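Local coordinates for signal transduction histidine-protein kinase/phosphatase MprB (PDB 6BLK) that probably autophosphorylates on a histidine with ATP as a two-component sensor kinase and acts as a phosphatase, here represented by its ATP-binding catalytic domain, at residues Thr36-Val40 with Gln74-Ala80. Residues are numbered along the deposited sequence; the frame is centred on the assembly and turned at random. Where two conformers were deposited one is given.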
ATOM      1  N   THR A  36      -1.571  13.933   3.766  1.00 13.80           N
ATOM      2  CA  THR A  36      -1.474  14.872   4.867  0.52 15.02           C
ATOM      3  C   THR A  36      -0.208  14.577   5.677  1.00 15.90           C
ATOM      4  O   THR A  36       0.178  13.422   5.839  1.00 15.23           O
ATOM      5  CB  THR A  36      -2.709  14.809   5.764  0.52 18.57           C
ATOM      6  OG1 THR A  36      -2.871  16.064   6.454  0.52 18.22           O
ATOM      7  CG2 THR A  36      -2.597  13.703   6.792  0.52 14.16           C
ATOM      8  N   PRO A  37       0.478  15.618   6.165  1.00 15.16           N
ATOM      9  CA  PRO A  37       1.692  15.395   6.973  1.00 10.30           C
ATOM     10  C   PRO A  37       1.411  14.550   8.209  1.00 11.16           C
ATOM     11  O   PRO A  37       0.585  14.913   9.066  1.00 15.92           O
ATOM     12  CB  PRO A  37       2.136  16.810   7.363  1.00 16.44           C
ATOM     13  CG  PRO A  37       1.579  17.679   6.240  1.00 14.68           C
ATOM     14  CD  PRO A  37       0.275  17.051   5.875  1.00 18.07           C
ATOM     15  N   TRP A  38       2.169  13.462   8.324  1.00 14.83           N
ATOM     16  CA  TRP A  38       1.974  12.451   9.369  1.00 11.05           C
ATOM     17  C   TRP A  38       3.310  11.857   9.795  1.00 10.80           C
ATOM     18  O   TRP A  38       4.066  11.354   8.974  1.00 13.80           O
ATOM     19  CB  TRP A  38       1.042  11.348   8.889  1.00  9.43           C
ATOM     20  CG  TRP A  38       0.498  10.494   9.960  1.00 10.31           C
ATOM     21  CD1 TRP A  38       0.801   9.180  10.247  1.00 14.41           C
ATOM     22  CD2 TRP A  38      -0.491  10.898  10.897  1.00 11.18           C
ATOM     23  NE1 TRP A  38       0.067   8.766  11.345  1.00 12.19           N
ATOM     24  CE2 TRP A  38      -0.725   9.805  11.763  1.00  9.84           C
ATOM     25  CE3 TRP A  38      -1.181  12.086  11.106  1.00 11.51           C
ATOM     26  CZ2 TRP A  38      -1.639   9.870  12.795  1.00 14.86           C
ATOM     27  CZ3 TRP A  38      -2.083  12.158  12.128  1.00 13.76           C
ATOM     28  CH2 TRP A  38      -2.311  11.043  12.969  1.00 17.97           C
ATOM     29  N   GLN A  39       3.553  11.823  11.095  1.00 11.53           N
ATOM     30  CA  GLN A  39       4.789  11.284  11.651  1.00 11.88           C
ATOM     31  C   GLN A  39       4.468   9.995  12.398  1.00 12.56           C
ATOM     32  O   GLN A  39       3.544   9.958  13.207  1.00 13.68           O
ATOM     33  CB  GLN A  39       5.463  12.275  12.607  1.00 18.52           C
ATOM     34  CG  GLN A  39       6.713  11.712  13.273  1.00 18.57           C
ATOM     35  CD  GLN A  39       7.203  12.551  14.431  1.00 26.28           C
ATOM     36  OE1 GLN A  39       6.769  12.384  15.569  1.00 31.61           O
ATOM     37  NE2 GLN A  39       8.100  13.467  14.142  1.00 30.44           N
ATOM     38  N   VAL A  40       5.196   8.937  12.070  1.00 13.72           N
ATOM     39  CA  VAL A  40       5.073   7.638  12.714  1.00 12.03           C
ATOM     40  C   VAL A  40       6.387   7.367  13.427  1.00 13.03           C
ATOM     41  O   VAL A  40       7.450   7.738  12.926  1.00 18.10           O
ATOM     42  CB  VAL A  40       4.770   6.532  11.682  1.00 13.44           C
ATOM     43  CG1 VAL A  40       4.811   5.146  12.344  1.00 22.54           C
ATOM     44  CG2 VAL A  40       3.404   6.783  10.986  1.00 12.80           C
ATOM     45  N   GLN A  74      -5.660  11.809   8.185  1.00 12.85           N
ATOM     46  CA  GLN A  74      -5.889  11.548   9.606  1.00 11.08           C
ATOM     47  C   GLN A  74      -7.339  11.117   9.830  1.00 13.71           C
ATOM     48  O   GLN A  74      -8.258  11.708   9.277  1.00 19.92           O
ATOM     49  CB  GLN A  74      -5.609  12.815  10.416  1.00 13.88           C
ATOM     50  CG  GLN A  74      -5.747  12.626  11.931  1.00 13.55           C
ATOM     51  CD  GLN A  74      -5.211  13.784  12.736  1.00 14.33           C
ATOM     52  OE1 GLN A  74      -4.848  14.823  12.200  1.00 17.42           O
ATOM     53  NE2 GLN A  74      -5.156  13.602  14.059  1.00 16.54           N
ATOM     54  N   ILE A  75      -7.552  10.081  10.638  1.00 13.25           N
ATOM     55  CA  ILE A  75      -8.896   9.581  10.915  1.00 18.40           C
ATOM     56  C   ILE A  75      -9.303   9.702  12.386  1.00 21.45           C
ATOM     57  O   ILE A  75     -10.501   9.585  12.681  1.00 27.85           O
ATOM     58  CB  ILE A  75      -9.064   8.117  10.434  1.00 18.71           C
ATOM     59  CG1 ILE A  75      -8.084   7.177  11.175  1.00 23.09           C
ATOM     60  CG2 ILE A  75      -8.886   8.033   8.946  1.00 18.46           C
ATOM     61  CD1 ILE A  75      -8.320   5.676  10.931  1.00 24.73           C
ATOM     62  N   ASP A  76      -8.367   9.955  13.324  1.00 18.14           N
ATOM     63  CA  ASP A  76      -8.632  10.294  14.729  1.00 19.29           C
ATOM     64  C   ASP A  76      -7.389  10.973  15.323  1.00 21.83           C
ATOM     65  O   ASP A  76      -6.372  11.132  14.624  1.00 17.85           O
ATOM     66  CB  ASP A  76      -9.080   9.043  15.512  1.00 26.11           C
ATOM     67  CG  ASP A  76      -8.018   7.981  15.623  1.00 26.58           C
ATOM     68  OD1 ASP A  76      -6.925   8.268  16.124  1.00 22.34           O
ATOM     69  OD2 ASP A  76      -8.292   6.827  15.228  1.00 45.06           O
ATOM     70  N   PRO A  77      -7.419  11.433  16.589  1.00 16.57           N
ATOM     71  CA  PRO A  77      -6.266  12.174  17.119  1.00 22.74           C
ATOM     72  C   PRO A  77      -4.950  11.416  17.058  1.00 14.25           C
ATOM     73  O   PRO A  77      -3.886  12.055  17.029  1.00 23.40           O
ATOM     74  CB  PRO A  77      -6.689  12.474  18.568  1.00 27.08           C
ATOM     75  CG  PRO A  77      -8.175  12.481  18.499  1.00 24.18           C
ATOM     76  CD  PRO A  77      -8.535  11.403  17.543  1.00 26.40           C
ATOM     77  N   GLY A  78      -4.970  10.080  17.012  1.00 16.77           N
ATOM     78  CA  GLY A  78      -3.718   9.354  16.984  1.00 13.79           C
ATOM     79  C   GLY A  78      -3.510   8.413  15.808  1.00  9.59           C
ATOM     80  O   GLY A  78      -2.546   7.643  15.820  1.00 15.02           O
ATOM     81  N   HIS A  79      -4.339   8.497  14.775  1.00 11.91           N
ATOM     82  CA  HIS A  79      -4.181   7.574  13.657  1.00 12.00           C
ATOM     83  C   HIS A  79      -4.468   8.232  12.318  1.00 10.39           C
ATOM     84  O   HIS A  79      -5.330   9.095  12.203  1.00 14.23           O
ATOM     85  CB  HIS A  79      -5.099   6.364  13.797  1.00 15.42           C
ATOM     86  CG  HIS A  79      -4.852   5.543  15.015  1.00 10.91           C
ATOM     87  ND1 HIS A  79      -5.341   5.892  16.257  1.00 17.90           N
ATOM     88  CD2 HIS A  79      -4.157   4.396  15.188  1.00 15.87           C
ATOM     89  CE1 HIS A  79      -4.949   4.994  17.143  1.00 17.70           C
ATOM     90  NE2 HIS A  79      -4.230   4.077  16.523  1.00 19.02           N
ATOM     91  N   ALA A  80      -3.808   7.713  11.280  1.00 12.13           N
ATOM     92  CA  ALA A  80      -4.066   8.104   9.916  1.00  9.49           C
ATOM     93  C   ALA A  80      -4.177   6.841   9.081  1.00  9.88           C
ATOM     94  O   ALA A  80      -3.758   5.761   9.492  1.00 12.51           O
ATOM     95  CB  ALA A  80      -2.967   8.997   9.337  1.00 12.56           C
TER
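An aromatic side chain, W38, bridges from the end of strand 30-40 to the beta-hairpin of strands 67-76 and 79-85, resting its indole on A80 and reaching the type I turn from D76 to H79 with its six-membered ring. A80 CB sits 3.5 Å from the centroid of the five-membered ring of W38, 14° off the normal, a CH-pi contact over the face. With CG anti to the backbone N (chi1 -164°), the indole extends across to the hairpin, where W38 CZ2 comes 3.3 Å from H79 C. Q74 comes to the edge of the six-membered ring, not a face: its extended chain crosses the indole at about a right angle, Q74 CD lying 3.6 Å from W38 CZ3, with the amide and ring planes 60° apart. That amide is in turn tied down by Q74 NE2 donating to D76 O (2.8 Å), which it meets from above the carbonyl plane. In the ATP-binding domain of this histidine kinase, of the HSP90 and gyrase B-like ATPase family, helix 44-60 is the beta-alpha-beta crossover joining the parallel, paired strands 30-40 and 67-76; W38 thus ties the first strand to the hairpin that the second forms with 79-85, away from the nucleotide site. The hairpin has its own internal bracing. D76 OD1 accepts from G78 N (2.8 Å), forming an Asx turn, and through its syn lone pair from H79 ND1 (2.9 Å), in the plane of the imidazole, while I75 and D76 facing H79 make a classic beta bulge. L72 of strand 67-76 and P157 of strand 156-157 also touch W38, and its NE1 makes a weak hydrogen bond to L153 O on strand 147-154.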